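Local coordinates for protein SSD1 (Saccharomyces cerevisiae S288C, PDB 7AM1) that binds mRNA untranslated regions and represses translation as a non-enzymatic, pseudonuclease member of the RNase II family, at residues K553-Y565 / L652-R666. Residues are numbered along the deposited sequence; the frame is centred on the assembly and turned at random.
Sequences KRKVNSTVAEKIY and LNLPIYTHFTAPMRR
Asn557 grips three points of the loop 652-666 with one amide, a worked example of how a single helix side chain can pin an irregular segment in the RNB domain of this RNase II-family pseudonuclease. Its OD1 accepts from the backbone N of Phe660 at 2.9 Å, with the donor 45° out of the carbonyl plane. ND2 gives one bond to Tyr657 OH (3.1 Å), close to the amide plane, and another to Thr661 OG1 (3.1 Å), somewhat tilted from it. Amide and phenol ring stand almost perpendicular. With an alanine here, the Phe660 N-H would probably lose its acceptor, and the Tyr657 hydroxyl and Thr661 side chain would be likely to shift. One turn back along the helix, a water extends the link by joining Lys553 NZ to Thr661 O. Tyr657 keeps a ring edge against Arg554 O, while Leu652 CD2 sits over the centre of the Arg554 guanidinium, whose charge is paired with Glu526 and Glu551. Farther along helix 544-568, Ala561 CB presses on Tyr657 C (3.4 Å) and Ile656 CD1 reaches Tyr565 CB. On the flank toward strand 446-456, Phe660 has CG anti to its own N (chi1 161°), which lays the ring against two valines: Val556 CG1 meets CD2, and Val560 CG2 makes a CH-pi contact 3.8 Å from the ring centroid, 12° off the normal.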
loop_
_atom_site.group_PDB
_atom_site.type_symbol
_atom_site.label_atom_id
_atom_site.label_comp_id
_atom_site.label_asym_id
_atom_site.label_seq_id
_atom_site.Cartn_x
_atom_site.Cartn_y
_atom_site.Cartn_z
ATOM N N LYS A 553 0.424 -1.035 20.545
ATOM C CA LYS A 553 -0.429 -2.040 19.917
ATOM C C LYS A 553 0.392 -3.180 19.327
ATOM O O LYS A 553 -0.054 -4.335 19.329
ATOM C CB LYS A 553 -1.291 -1.393 18.833
ATOM C CG LYS A 553 -2.452 -0.572 19.374
ATOM C CD LYS A 553 -3.162 0.206 18.277
ATOM C CE LYS A 553 -4.382 0.934 18.819
ATOM N NZ LYS A 553 -5.091 1.708 17.759
ATOM N N ARG A 554 1.580 -2.877 18.792
ATOM C CA ARG A 554 2.438 -3.932 18.261
ATOM C C ARG A 554 2.869 -4.883 19.367
ATOM O O ARG A 554 2.914 -6.104 19.174
ATOM C CB ARG A 554 3.660 -3.325 17.573
ATOM C CG ARG A 554 3.359 -2.715 16.197
ATOM C CD ARG A 554 4.538 -1.929 15.653
ATOM N NE ARG A 554 4.280 -1.470 14.290
ATOM C CZ ARG A 554 5.174 -0.869 13.515
ATOM N NH1 ARG A 554 6.403 -0.646 13.963
ATOM N NH2 ARG A 554 4.838 -0.496 12.285
ATOM N N LYS A 555 3.169 -4.338 20.544
ATOM C CA LYS A 555 3.493 -5.183 21.685
ATOM C C LYS A 555 2.283 -6.009 22.102
ATOM O O LYS A 555 2.398 -7.215 22.353
ATOM C CB LYS A 555 3.991 -4.318 22.843
ATOM C CG LYS A 555 4.336 -5.099 24.110
ATOM C CD LYS A 555 5.515 -6.035 23.889
ATOM C CE LYS A 555 5.634 -7.040 25.009
ATOM N NZ LYS A 555 6.895 -7.823 24.925
ATOM N N VAL A 556 1.110 -5.377 22.188
ATOM C CA VAL A 556 -0.101 -6.105 22.561
ATOM C C VAL A 556 -0.350 -7.251 21.588
ATOM O O VAL A 556 -0.580 -8.394 21.995
ATOM C CB VAL A 556 -1.305 -5.148 22.622
ATOM C CG1 VAL A 556 -2.597 -5.929 22.784
ATOM C CG2 VAL A 556 -1.127 -4.136 23.755
ATOM N N ASN A 557 -0.310 -6.963 20.285
ATOM C CA ASN A 557 -0.528 -8.011 19.293
ATOM C C ASN A 557 0.501 -9.124 19.438
ATOM O O ASN A 557 0.183 -10.304 19.254
ATOM C CB ASN A 557 -0.463 -7.431 17.881
ATOM C CG ASN A 557 -1.685 -6.615 17.520
ATOM O OD1 ASN A 557 -2.805 -6.927 17.927
ATOM N ND2 ASN A 557 -1.481 -5.579 16.720
ATOM N N SER A 558 1.751 -8.760 19.730
ATOM C CA SER A 558 2.793 -9.755 19.951
ATOM C C SER A 558 2.447 -10.655 21.130
ATOM O O SER A 558 2.625 -11.879 21.068
ATOM C CB SER A 558 4.127 -9.046 20.191
ATOM O OG SER A 558 5.141 -9.964 20.548
ATOM N N THR A 559 1.958 -10.061 22.218
ATOM C CA THR A 559 1.618 -10.826 23.410
ATOM C C THR A 559 0.480 -11.794 23.135
ATOM O O THR A 559 0.521 -12.953 23.567
ATOM C CB THR A 559 1.251 -9.868 24.546
ATOM O OG1 THR A 559 2.411 -9.108 24.911
ATOM C CG2 THR A 559 0.721 -10.626 25.759
ATOM N N VAL A 560 -0.548 -11.331 22.425
ATOM C CA VAL A 560 -1.692 -12.182 22.132
ATOM C C VAL A 560 -1.283 -13.326 21.210
ATOM O O VAL A 560 -1.693 -14.476 21.415
ATOM C CB VAL A 560 -2.831 -11.332 21.541
ATOM C CG1 VAL A 560 -3.953 -12.210 21.010
ATOM C CG2 VAL A 560 -3.361 -10.373 22.607
ATOM N N ALA A 561 -0.453 -13.039 20.201
ATOM C CA ALA A 561 0.022 -14.088 19.302
ATOM C C ALA A 561 0.753 -15.182 20.071
ATOM O O ALA A 561 0.528 -16.376 19.841
ATOM C CB ALA A 561 0.939 -13.494 18.231
ATOM N N GLU A 562 1.654 -14.790 20.977
ATOM C CA GLU A 562 2.389 -15.762 21.782
ATOM C C GLU A 562 1.439 -16.603 22.622
ATOM O O GLU A 562 1.609 -17.824 22.740
ATOM C CB GLU A 562 3.390 -15.025 22.675
ATOM C CG GLU A 562 4.529 -14.372 21.905
ATOM C CD GLU A 562 5.398 -13.458 22.762
ATOM O OE1 GLU A 562 5.053 -13.227 23.940
ATOM O OE2 GLU A 562 6.414 -12.946 22.240
ATOM N N LYS A 563 0.420 -15.964 23.200
ATOM C CA LYS A 563 -0.512 -16.667 24.070
ATOM C C LYS A 563 -1.338 -17.693 23.304
ATOM O O LYS A 563 -1.460 -18.847 23.735
ATOM C CB LYS A 563 -1.424 -15.660 24.771
ATOM C CG LYS A 563 -2.452 -16.304 25.684
ATOM C CD LYS A 563 -2.835 -15.387 26.827
ATOM C CE LYS A 563 -1.666 -15.175 27.785
ATOM N N ILE A 564 -1.929 -17.293 22.172
ATOM C CA ILE A 564 -2.819 -18.209 21.462
ATOM C C ILE A 564 -2.030 -19.332 20.800
ATOM O O ILE A 564 -2.529 -20.457 20.684
ATOM C CB ILE A 564 -3.708 -17.472 20.441
ATOM C CG1 ILE A 564 -2.871 -16.825 19.340
ATOM C CG2 ILE A 564 -4.583 -16.443 21.155
ATOM C CD1 ILE A 564 -3.709 -16.148 18.246
ATOM N N TYR A 565 -0.810 -19.066 20.332
ATOM C CA TYR A 565 -0.043 -20.162 19.754
ATOM C C TYR A 565 0.364 -21.170 20.823
ATOM O O TYR A 565 0.312 -22.385 20.594
ATOM C CB TYR A 565 1.198 -19.645 19.032
ATOM C CG TYR A 565 1.961 -20.784 18.403
ATOM C CD1 TYR A 565 1.370 -21.572 17.418
ATOM C CD2 TYR A 565 3.242 -21.113 18.825
ATOM C CE1 TYR A 565 2.041 -22.631 16.851
ATOM C CE2 TYR A 565 3.925 -22.184 18.261
ATOM C CZ TYR A 565 3.315 -22.941 17.276
ATOM O OH TYR A 565 3.974 -24.008 16.699
ATOM N N LEU A 652 8.631 -6.023 11.172
ATOM C CA LEU A 652 8.503 -5.676 12.582
ATOM C C LEU A 652 9.574 -6.322 13.451
ATOM O O LEU A 652 9.573 -6.111 14.669
ATOM C CB LEU A 652 7.123 -6.082 13.106
ATOM C CG LEU A 652 5.914 -5.395 12.476
ATOM C CD1 LEU A 652 4.614 -5.969 13.025
ATOM C CD2 LEU A 652 5.966 -3.905 12.698
ATOM N N ASN A 653 10.462 -7.122 12.863
ATOM C CA ASN A 653 11.508 -7.825 13.605
ATOM C C ASN A 653 10.918 -8.630 14.758
ATOM O O ASN A 653 11.477 -8.684 15.857
ATOM C CB ASN A 653 12.570 -6.855 14.119
ATOM C CG ASN A 653 13.822 -7.567 14.580
ATOM O OD1 ASN A 653 14.269 -8.521 13.950
ATOM N ND2 ASN A 653 14.383 -7.122 15.697
ATOM N N LEU A 654 9.768 -9.257 14.509
ATOM C CA LEU A 654 9.095 -10.033 15.542
ATOM C C LEU A 654 9.062 -11.517 15.190
ATOM O O LEU A 654 8.833 -11.874 14.027
ATOM C CB LEU A 654 7.665 -9.523 15.756
ATOM C CG LEU A 654 7.589 -8.195 16.516
ATOM C CD1 LEU A 654 6.155 -7.705 16.606
ATOM C CD2 LEU A 654 8.197 -8.323 17.908
ATOM N N PRO A 655 9.309 -12.400 16.169
ATOM C CA PRO A 655 9.301 -13.845 15.879
ATOM C C PRO A 655 7.911 -14.419 15.677
ATOM O O PRO A 655 7.779 -15.505 15.094
ATOM C CB PRO A 655 9.970 -14.455 17.121
ATOM C CG PRO A 655 9.661 -13.487 18.214
ATOM C CD PRO A 655 9.646 -12.122 17.580
ATOM N N ILE A 656 6.874 -13.745 16.172
ATOM C CA ILE A 656 5.501 -14.201 16.008
ATOM C C ILE A 656 4.607 -12.980 16.148
ATOM O O ILE A 656 4.956 -12.012 16.828
ATOM C CB ILE A 656 5.157 -15.308 17.037
ATOM C CG1 ILE A 656 3.869 -16.039 16.646
ATOM C CG2 ILE A 656 5.027 -14.722 18.440
ATOM C CD1 ILE A 656 3.637 -17.321 17.451
ATOM N N TYR A 657 3.461 -13.013 15.479
ATOM C CA TYR A 657 2.591 -11.847 15.443
ATOM C C TYR A 657 1.192 -12.302 15.065
ATOM O O TYR A 657 0.995 -13.395 14.527
ATOM C CB TYR A 657 3.126 -10.795 14.453
ATOM C CG TYR A 657 2.605 -9.389 14.665
ATOM C CD1 TYR A 657 2.876 -8.701 15.847
ATOM C CD2 TYR A 657 1.884 -8.729 13.673
ATOM C CE1 TYR A 657 2.412 -7.421 16.053
ATOM C CE2 TYR A 657 1.419 -7.438 13.870
ATOM C CZ TYR A 657 1.690 -6.790 15.067
ATOM O OH TYR A 657 1.238 -5.507 15.287
ATOM N N THR A 658 0.222 -11.449 15.372
ATOM C CA THR A 658 -1.138 -11.598 14.876
ATOM C C THR A 658 -1.829 -10.245 14.994
ATOM O O THR A 658 -1.207 -9.240 15.357
ATOM C CB THR A 658 -1.915 -12.686 15.624
ATOM O OG1 THR A 658 -3.152 -12.926 14.935
ATOM C CG2 THR A 658 -2.217 -12.273 17.057
ATOM N N HIS A 659 -3.126 -10.223 14.700
ATOM C CA HIS A 659 -3.920 -9.004 14.736
ATOM C C HIS A 659 -5.048 -9.154 15.743
ATOM O O HIS A 659 -5.927 -10.010 15.584
ATOM C CB HIS A 659 -4.465 -8.666 13.349
ATOM C CG HIS A 659 -3.523 -7.847 12.527
ATOM N ND1 HIS A 659 -3.807 -7.464 11.235
ATOM C CD2 HIS A 659 -2.307 -7.325 12.816
ATOM C CE1 HIS A 659 -2.800 -6.756 10.758
ATOM N NE2 HIS A 659 -1.879 -6.650 11.700
ATOM N N PHE A 660 -5.018 -8.301 16.766
ATOM C CA PHE A 660 -5.946 -8.333 17.887
ATOM C C PHE A 660 -6.505 -6.961 18.237
ATOM O O PHE A 660 -7.601 -6.898 18.807
ATOM C CB PHE A 660 -5.233 -8.944 19.111
ATOM C CG PHE A 660 -5.874 -8.647 20.446
ATOM C CD1 PHE A 660 -6.807 -9.518 20.992
ATOM C CD2 PHE A 660 -5.490 -7.538 21.187
ATOM C CE1 PHE A 660 -7.377 -9.263 22.234
ATOM C CE2 PHE A 660 -6.056 -7.278 22.429
ATOM C CZ PHE A 660 -6.999 -8.143 22.952
ATOM N N THR A 661 -5.840 -5.869 17.843
ATOM C CA THR A 661 -6.102 -4.541 18.384
ATOM C C THR A 661 -7.105 -3.711 17.584
ATOM O O THR A 661 -7.341 -2.554 17.949
ATOM C CB THR A 661 -4.784 -3.742 18.490
ATOM O OG1 THR A 661 -4.029 -3.879 17.275
ATOM C CG2 THR A 661 -3.934 -4.213 19.678
ATOM N N ALA A 662 -7.706 -4.243 16.519
ATOM C CA ALA A 662 -8.599 -3.451 15.666
ATOM C C ALA A 662 -9.779 -4.289 15.183
ATOM O O ALA A 662 -10.026 -4.412 13.980
ATOM C CB ALA A 662 -7.823 -2.858 14.488
ATOM N N PRO A 663 -10.564 -4.845 16.112
ATOM C CA PRO A 663 -11.729 -5.652 15.703
ATOM C C PRO A 663 -12.850 -4.851 15.059
ATOM O O PRO A 663 -13.717 -5.454 14.412
ATOM C CB PRO A 663 -12.189 -6.283 17.024
ATOM C CG PRO A 663 -11.798 -5.257 18.054
ATOM C CD PRO A 663 -10.455 -4.750 17.579
ATOM N N MET A 664 -12.880 -3.527 15.211
ATOM C CA MET A 664 -13.923 -2.738 14.569
ATOM C C MET A 664 -13.683 -2.537 13.078
ATOM O O MET A 664 -14.601 -2.095 12.380
ATOM C CB MET A 664 -14.058 -1.372 15.246
ATOM C CG MET A 664 -14.435 -1.437 16.719
ATOM S SD MET A 664 -16.052 -2.186 17.000
ATOM C CE MET A 664 -17.141 -0.812 16.652
ATOM N N ARG A 665 -12.482 -2.845 12.571
ATOM C CA ARG A 665 -12.183 -2.662 11.157
ATOM C C ARG A 665 -11.523 -3.860 10.489
ATOM O O ARG A 665 -11.382 -3.847 9.260
ATOM C CB ARG A 665 -11.283 -1.429 10.948
ATOM C CG ARG A 665 -10.040 -1.364 11.837
ATOM C CD ARG A 665 -9.214 -0.127 11.507
ATOM N NE ARG A 665 -7.937 -0.079 12.208
ATOM C CZ ARG A 665 -6.817 -0.656 11.777
ATOM N NH1 ARG A 665 -6.808 -1.358 10.648
ATOM N NH2 ARG A 665 -5.703 -0.542 12.490
ATOM N N ARG A 666 -11.131 -4.889 11.239
ATOM C CA ARG A 666 -10.516 -6.090 10.689
ATOM C C ARG A 666 -11.264 -7.320 11.184
ATOM O O ARG A 666 -11.417 -7.513 12.396
ATOM C CB ARG A 666 -9.042 -6.191 11.091
ATOM C CG ARG A 666 -8.207 -4.979 10.744
ATOM C CD ARG A 666 -6.720 -5.276 10.954
ATOM N NE ARG A 666 -6.424 -5.629 12.345
ATOM C CZ ARG A 666 -5.459 -5.082 13.087
ATOM N NH1 ARG A 666 -4.666 -4.144 12.582
ATOM N NH2 ARG A 666 -5.283 -5.480 14.342
HETATM O O HOH W 1 -6.667 -0.212 16.558
HETATM O O HOH W 2 -2.317 -3.602 14.409
HETATM O O HOH W 3 6.446 -11.419 19.035
#